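Local coordinates for designed helical repeat protein (Synthetic construct, PDB 5CWG) that has no known natural function but was designed computationally from scratch as a repeat protein, stacking pairs of antiparallel helices into an all-helical array, at residues A[18-21]-A[26-29]; A[35-40]-A[83-88]; A[115-120]-A[125-130]. All blocks are in the same frame, centred on the assembly; numbering follows the deposited sequence. Where two conformers were deposited one is given.

Interaction 1: A[18-21]-A[26-29]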
# COMPACT_ATOMS: atom_id res chain seq x y z
N GLU A 18 -0.34 -6.64 20.20
CA GLU A 18 0.67 -6.08 21.10
C GLU A 18 0.64 -4.55 21.02
O GLU A 18 0.78 -3.87 22.03
CB GLU A 18 2.04 -6.65 20.75
CG GLU A 18 2.20 -8.10 21.21
CD GLU A 18 3.43 -8.82 20.65
OE1 GLU A 18 3.75 -9.90 21.18
OE2 GLU A 18 4.06 -8.33 19.69
N ASN A 19 0.45 -4.01 19.83
CA ASN A 19 0.40 -2.57 19.66
C ASN A 19 -0.84 -1.97 20.30
O ASN A 19 -0.77 -0.90 20.91
CB ASN A 19 0.55 -2.18 18.19
CG ASN A 19 2.00 -2.14 17.76
OD1 ASN A 19 2.67 -1.12 17.91
ND2 ASN A 19 2.49 -3.24 17.24
N ALA A 20 -1.96 -2.66 20.17
CA ALA A 20 -3.17 -2.20 20.84
C ALA A 20 -2.96 -2.22 22.36
O ALA A 20 -3.29 -1.27 23.05
CB ALA A 20 -4.34 -3.08 20.46
N LYS A 21 -2.39 -3.30 22.88
CA LYS A 21 -2.14 -3.42 24.31
C LYS A 21 -1.21 -2.29 24.80
O LYS A 21 -1.42 -1.74 25.87
CB LYS A 21 -1.50 -4.80 24.61
CG LYS A 21 -1.42 -5.14 26.09
CD LYS A 21 -0.80 -6.52 26.32
CE LYS A 21 -0.71 -6.85 27.82
NZ LYS A 21 -0.11 -8.20 28.08
N ASP A 26 -8.51 -1.51 22.45
CA ASP A 26 -9.16 -2.78 22.75
C ASP A 26 -8.49 -3.95 22.04
O ASP A 26 -8.38 -3.96 20.80
CB ASP A 26 -10.62 -2.74 22.33
CG ASP A 26 -11.40 -3.88 22.90
OD1 ASP A 26 -11.40 -4.94 22.28
OD2 ASP A 26 -11.97 -3.74 24.00
N THR A 27 -8.04 -4.95 22.79
CA THR A 27 -7.26 -6.03 22.20
C THR A 27 -8.11 -7.08 21.49
O THR A 27 -7.63 -7.71 20.57
CB THR A 27 -6.34 -6.73 23.23
OG1 THR A 27 -7.12 -7.20 24.33
CG2 THR A 27 -5.24 -5.79 23.72
N GLU A 28 -9.35 -7.27 21.93
CA GLU A 28 -10.26 -8.19 21.22
C GLU A 28 -10.62 -7.61 19.86
O GLU A 28 -10.62 -8.32 18.86
CB GLU A 28 -11.50 -8.46 22.05
CG GLU A 28 -11.23 -9.38 23.24
CD GLU A 28 -12.50 -9.77 23.98
OE1 GLU A 28 -13.61 -9.57 23.42
OE2 GLU A 28 -12.39 -10.27 25.12
N GLU A 29 -10.86 -6.31 19.81
CA GLU A 29 -11.11 -5.63 18.54
C GLU A 29 -9.89 -5.75 17.64
O GLU A 29 -10.00 -6.00 16.44
CB GLU A 29 -11.49 -4.15 18.76
CG GLU A 29 -11.76 -3.43 17.45
CD GLU A 29 -11.96 -1.94 17.57
OE1 GLU A 29 -12.04 -1.40 18.70
OE2 GLU A 29 -12.06 -1.28 16.52
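The helix-loop-helix turn that joins helix 3-23 to helix 27-47 brings A20 and K21, near the end of the first helix, against D26 and T27 at the start of the second. A20 is the buried member of the group. Its methyl is directed at the incoming segment, where CB of A20 lies 4.1 Å from the backbone O of D26 and 4.3 Å from CG2 of T27. That single methyl of T27 does most of the remaining work: it lies against the K21 main chain at its N and CA, with T27 CG2 3.9 Å from K21 N and 4.0 Å from K21 CB. With chi1 of T27 at 56°, OG1 is tucked over its own main chain and CG2, anti to the carbonyl carbon, faces the other helix. K21 meets it with the root of its side chain alone; the rest runs out fully extended, and NZ ends well away from T27.

In this alpha-hairpin D26 is the N-cap of helix 27-47. The carboxylate folds back over the first turn so that OD1 of D26 accepts from E29 N at 2.9 Å, a nearly straight bond (N-H...O 165°) using the anti lone pair, the one turned away from the other carboxylate oxygen. This bond satisfies one of the first-turn amides of helix 27-47, and a negative group at this helix end would probably be favoured by the helix dipole. On another side of helix 3-23, N19 turns to helix 53-73, packing against V67, E68 and Q71, while its ND2 bonds back to I15 O.

Interaction 2: A[35-40]-A[83-88]; sequences REAFEL and AAAEAF
L40 and A85 carry most of this contact, a nearly parallel helix pair in the alpha-alpha repeat array, where helix 27-47 lies beside helix 77-98, from the next hairpin along the chain. The local axes come within 8.9 Å at an angle of 5°, a close approach made possible by small side chains. A85 points its methyl into the interface, where CB of A85 meets CB of A37 at 3.7 Å, methyl against methyl, and also rests near the backbone O of A37. L40 reaches over from the next turn of helix 27-47. With CG anti to the backbone N (chi1 -168°), its branch extends toward the other helix, and CD2 settles on the A85-E86 peptide: L40 CD2 is 3.7 Å from A85 O and equally close to E86 N.

Nearby, E36 forms a salt bridge with R82, adding a charged link between the same two helices. E86 completes the group at the more exposed border. Although its first bond leads away from helix 27-47, the chain bends at chi2 (-80°) and brings the carboxylate back alongside the leucine; there CD2 of L40 lies 3.8 Å from OE1 of E86.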
# COMPACT_ATOMS: atom_id res chain seq x y z
N ARG A 35 -7.18 -10.35 11.97
CA ARG A 35 -7.68 -11.50 11.23
C ARG A 35 -8.42 -11.09 9.97
O ARG A 35 -8.20 -11.67 8.91
CB ARG A 35 -8.56 -12.35 12.14
CG ARG A 35 -7.80 -13.06 13.22
CD ARG A 35 -8.67 -13.70 14.29
NE ARG A 35 -7.88 -14.52 15.19
CZ ARG A 35 -8.30 -15.03 16.34
NH1 ARG A 35 -9.52 -14.75 16.79
NH2 ARG A 35 -7.48 -15.78 17.06
N GLU A 36 -9.28 -10.10 10.08
CA GLU A 36 -10.03 -9.65 8.93
C GLU A 36 -9.13 -8.94 7.92
O GLU A 36 -9.29 -9.11 6.69
CB GLU A 36 -11.20 -8.78 9.37
CG GLU A 36 -12.25 -9.61 10.09
CD GLU A 36 -13.51 -8.85 10.46
OE1 GLU A 36 -13.48 -7.61 10.54
OE2 GLU A 36 -14.53 -9.51 10.70
N ALA A 37 -8.12 -8.21 8.40
CA ALA A 37 -7.17 -7.56 7.52
C ALA A 37 -6.39 -8.62 6.73
O ALA A 37 -6.17 -8.48 5.53
CB ALA A 37 -6.21 -6.69 8.31
N PHE A 38 -5.97 -9.67 7.43
CA PHE A 38 -5.23 -10.75 6.77
C PHE A 38 -6.07 -11.38 5.65
O PHE A 38 -5.59 -11.58 4.54
CB PHE A 38 -4.78 -11.81 7.76
CG PHE A 38 -3.99 -12.88 7.10
CD1 PHE A 38 -4.60 -14.02 6.59
CD2 PHE A 38 -2.63 -12.75 6.94
CE1 PHE A 38 -3.87 -14.98 5.91
CE2 PHE A 38 -1.91 -13.70 6.29
CZ PHE A 38 -2.53 -14.81 5.77
N GLU A 39 -7.31 -11.70 5.95
CA GLU A 39 -8.14 -12.35 4.96
C GLU A 39 -8.39 -11.43 3.78
O GLU A 39 -8.40 -11.89 2.63
CB GLU A 39 -9.44 -12.83 5.57
CG GLU A 39 -9.21 -13.90 6.58
CD GLU A 39 -8.40 -15.08 6.05
OE1 GLU A 39 -8.50 -15.42 4.84
OE2 GLU A 39 -7.68 -15.71 6.84
N LEU A 40 -8.60 -10.15 4.06
CA LEU A 40 -8.82 -9.18 2.98
C LEU A 40 -7.64 -9.19 2.01
O LEU A 40 -7.82 -9.25 0.80
CB LEU A 40 -9.02 -7.78 3.56
CG LEU A 40 -9.55 -6.77 2.53
CD1 LEU A 40 -11.07 -6.87 2.36
CD2 LEU A 40 -9.17 -5.36 2.94
N ALA A 83 -7.24 0.06 7.44
CA ALA A 83 -6.95 0.97 6.35
C ALA A 83 -5.77 0.49 5.50
O ALA A 83 -5.76 0.65 4.26
CB ALA A 83 -6.71 2.39 6.88
N ALA A 84 -4.72 0.00 6.16
CA ALA A 84 -3.58 -0.54 5.43
C ALA A 84 -3.99 -1.71 4.53
O ALA A 84 -3.54 -1.82 3.39
CB ALA A 84 -2.48 -0.93 6.39
N ALA A 85 -4.80 -2.60 5.08
CA ALA A 85 -5.28 -3.77 4.32
C ALA A 85 -6.11 -3.34 3.11
O ALA A 85 -5.93 -3.88 2.04
CB ALA A 85 -6.06 -4.68 5.23
N GLU A 86 -6.98 -2.35 3.31
CA GLU A 86 -7.78 -1.84 2.20
C GLU A 86 -6.90 -1.22 1.12
O GLU A 86 -7.19 -1.35 -0.07
CB GLU A 86 -8.78 -0.79 2.71
CG GLU A 86 -9.88 -1.35 3.60
CD GLU A 86 -11.04 -2.01 2.90
OE1 GLU A 86 -10.95 -2.29 1.68
OE2 GLU A 86 -12.04 -2.32 3.59
N ALA A 87 -5.80 -0.58 1.51
CA ALA A 87 -4.90 0.01 0.55
C ALA A 87 -4.24 -1.08 -0.32
O ALA A 87 -4.14 -0.95 -1.54
CB ALA A 87 -3.83 0.83 1.23
N PHE A 88 -3.79 -2.15 0.31
CA PHE A 88 -3.25 -3.26 -0.44
C PHE A 88 -4.30 -3.82 -1.41
O PHE A 88 -4.00 -4.16 -2.54
CB PHE A 88 -2.71 -4.36 0.47
CG PHE A 88 -2.26 -5.56 -0.31
CD1 PHE A 88 -0.99 -5.62 -0.89
CD2 PHE A 88 -3.12 -6.61 -0.53
CE1 PHE A 88 -0.62 -6.70 -1.65
CE2 PHE A 88 -2.73 -7.69 -1.33
CZ PHE A 88 -1.50 -7.73 -1.85

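Interaction 3: A[115-120]-A[125-130]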
# COMPACT_ATOMS: atom_id res chain seq x y z
N GLU A 115 5.19 4.70 2.41
CA GLU A 115 5.85 5.98 2.54
C GLU A 115 4.84 7.13 2.63
O GLU A 115 4.98 8.05 3.47
CB GLU A 115 6.83 6.16 1.39
CG GLU A 115 7.99 5.18 1.52
CD GLU A 115 8.88 5.08 0.30
OE1 GLU A 115 8.50 5.50 -0.81
OE2 GLU A 115 10.00 4.56 0.48
N VAL A 116 3.80 7.11 1.80
CA VAL A 116 2.80 8.17 1.81
C VAL A 116 1.99 8.12 3.12
O VAL A 116 1.73 9.15 3.75
CB VAL A 116 1.89 8.07 0.56
CG1 VAL A 116 0.71 9.01 0.63
CG2 VAL A 116 2.71 8.36 -0.70
N VAL A 117 1.63 6.93 3.58
CA VAL A 117 0.90 6.80 4.82
C VAL A 117 1.74 7.21 6.02
O VAL A 117 1.26 7.90 6.90
CB VAL A 117 0.33 5.38 5.00
CG1 VAL A 117 -0.23 5.18 6.40
CG2 VAL A 117 -0.76 5.12 3.94
N GLU A 118 3.01 6.82 6.05
CA GLU A 118 3.88 7.18 7.17
C GLU A 118 3.99 8.69 7.26
O GLU A 118 3.94 9.28 8.36
CB GLU A 118 5.26 6.59 7.01
CG GLU A 118 6.26 7.06 8.08
CD GLU A 118 7.51 6.23 8.13
OE1 GLU A 118 8.61 6.82 8.10
OE2 GLU A 118 7.40 4.99 8.22
N ASN A 119 4.15 9.34 6.12
CA ASN A 119 4.20 10.79 6.09
C ASN A 119 2.92 11.38 6.69
O ASN A 119 2.97 12.29 7.52
CB ASN A 119 4.41 11.32 4.68
CG ASN A 119 4.53 12.81 4.66
OD1 ASN A 119 5.60 13.35 4.98
ND2 ASN A 119 3.45 13.50 4.34
N ALA A 120 1.77 10.88 6.26
CA ALA A 120 0.50 11.38 6.74
C ALA A 120 0.40 11.22 8.25
O ALA A 120 -0.07 12.12 8.95
CB ALA A 120 -0.66 10.68 6.06
N TYR A 125 -2.40 13.63 9.54
CA TYR A 125 -3.45 13.58 8.53
C TYR A 125 -4.12 12.19 8.53
O TYR A 125 -3.67 11.26 9.16
CB TYR A 125 -2.85 13.85 7.16
CG TYR A 125 -2.16 15.20 6.98
CD1 TYR A 125 -2.50 16.31 7.75
CD2 TYR A 125 -1.17 15.37 6.02
CE1 TYR A 125 -1.88 17.53 7.56
CE2 TYR A 125 -0.52 16.59 5.85
CZ TYR A 125 -0.89 17.66 6.62
OH TYR A 125 -0.26 18.88 6.43
N ASP A 126 -5.25 12.09 7.83
CA ASP A 126 -5.99 10.83 7.80
C ASP A 126 -5.27 9.74 7.00
O ASP A 126 -4.78 9.96 5.90
CB ASP A 126 -7.37 11.05 7.22
CG ASP A 126 -8.20 9.78 7.19
OD1 ASP A 126 -8.62 9.30 8.27
OD2 ASP A 126 -8.44 9.26 6.08
N ILE A 127 -5.21 8.55 7.59
CA ILE A 127 -4.53 7.42 6.95
C ILE A 127 -5.20 6.99 5.64
O ILE A 127 -4.53 6.81 4.65
CB ILE A 127 -4.48 6.21 7.91
CG1 ILE A 127 -3.56 6.51 9.10
CG2 ILE A 127 -4.04 4.93 7.19
CD1 ILE A 127 -3.63 5.47 10.17
N SER A 128 -6.51 6.82 5.66
CA SER A 128 -7.23 6.37 4.47
C SER A 128 -7.09 7.33 3.30
O SER A 128 -6.89 6.90 2.17
CB SER A 128 -8.71 6.15 4.78
OG SER A 128 -8.87 5.09 5.69
N GLU A 129 -7.20 8.62 3.58
CA GLU A 129 -7.05 9.63 2.54
C GLU A 129 -5.67 9.53 1.87
O GLU A 129 -5.53 9.60 0.65
CB GLU A 129 -7.25 10.99 3.15
CG GLU A 129 -7.29 12.15 2.20
CD GLU A 129 -7.44 13.47 2.94
OE1 GLU A 129 -8.10 14.38 2.41
OE2 GLU A 129 -6.87 13.60 4.05
N ALA A 130 -4.63 9.38 2.68
CA ALA A 130 -3.27 9.29 2.17
C ALA A 130 -3.10 7.98 1.38
O ALA A 130 -2.48 7.95 0.31
CB ALA A 130 -2.28 9.38 3.32
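A120 and Y125 are joined by the hydrogen bond that crosses this helical hairpin: Y125 N donates to A120 O at 2.8 Å, with an N-H...O angle of 160° and the donor tilted 31° from the carbonyl plane. This six-to-one bond, from i+5 back to i, closes the C-terminal end of helix 103-123, as in a Schellman motif. The second helix is started by an N-cap, D126, whose OD2 accepts from E129 N at 2.9 Å, approached on the anti side and somewhat out of the carboxylate plane.

The apolar part is built on two alanines. CB of A120 and CB of A130 stand only 3.4 Å apart, tighter than usual for two methyls, so the helices are closely apposed here. V116 adds CG1 from one turn earlier, lying 3.4 Å from A130 O. CG1 of V117 meets CG2 of I127 at 3.9 Å; both methyls are anti to their own backbone N, which extends each toward its partner. At the exposed mouth of the turn, CB of Y125 packs on CB of A120.

Neighbouring helices pack on the buried side of the hairpin: I127 also touches A80 and A83 of helix 77-98, V117 reaches V66 of helix 53-73, and V116 packs against I177 of helix 177-195.

Interactions 1 and 3 both join consecutive helices across a short turn and start the second with an aspartate N-cap, yet they differ in depth. Interaction 1, towards one end of the array with its centre about 22 Å from that of the chain, is small and partly exposed; interaction 3, about 10 Å from that centre, is largely buried and adds a backbone hydrogen bond. Interaction 2, equally central but only partly buried, instead joins helices from separate hairpins by apolar packing, its alanines buried and E86 at the exposed border. It shares helix 27-47 with interaction 1, without touching it, and meets interaction 3 directly, where A83 CB packs 3.7 Å from I127 CG2.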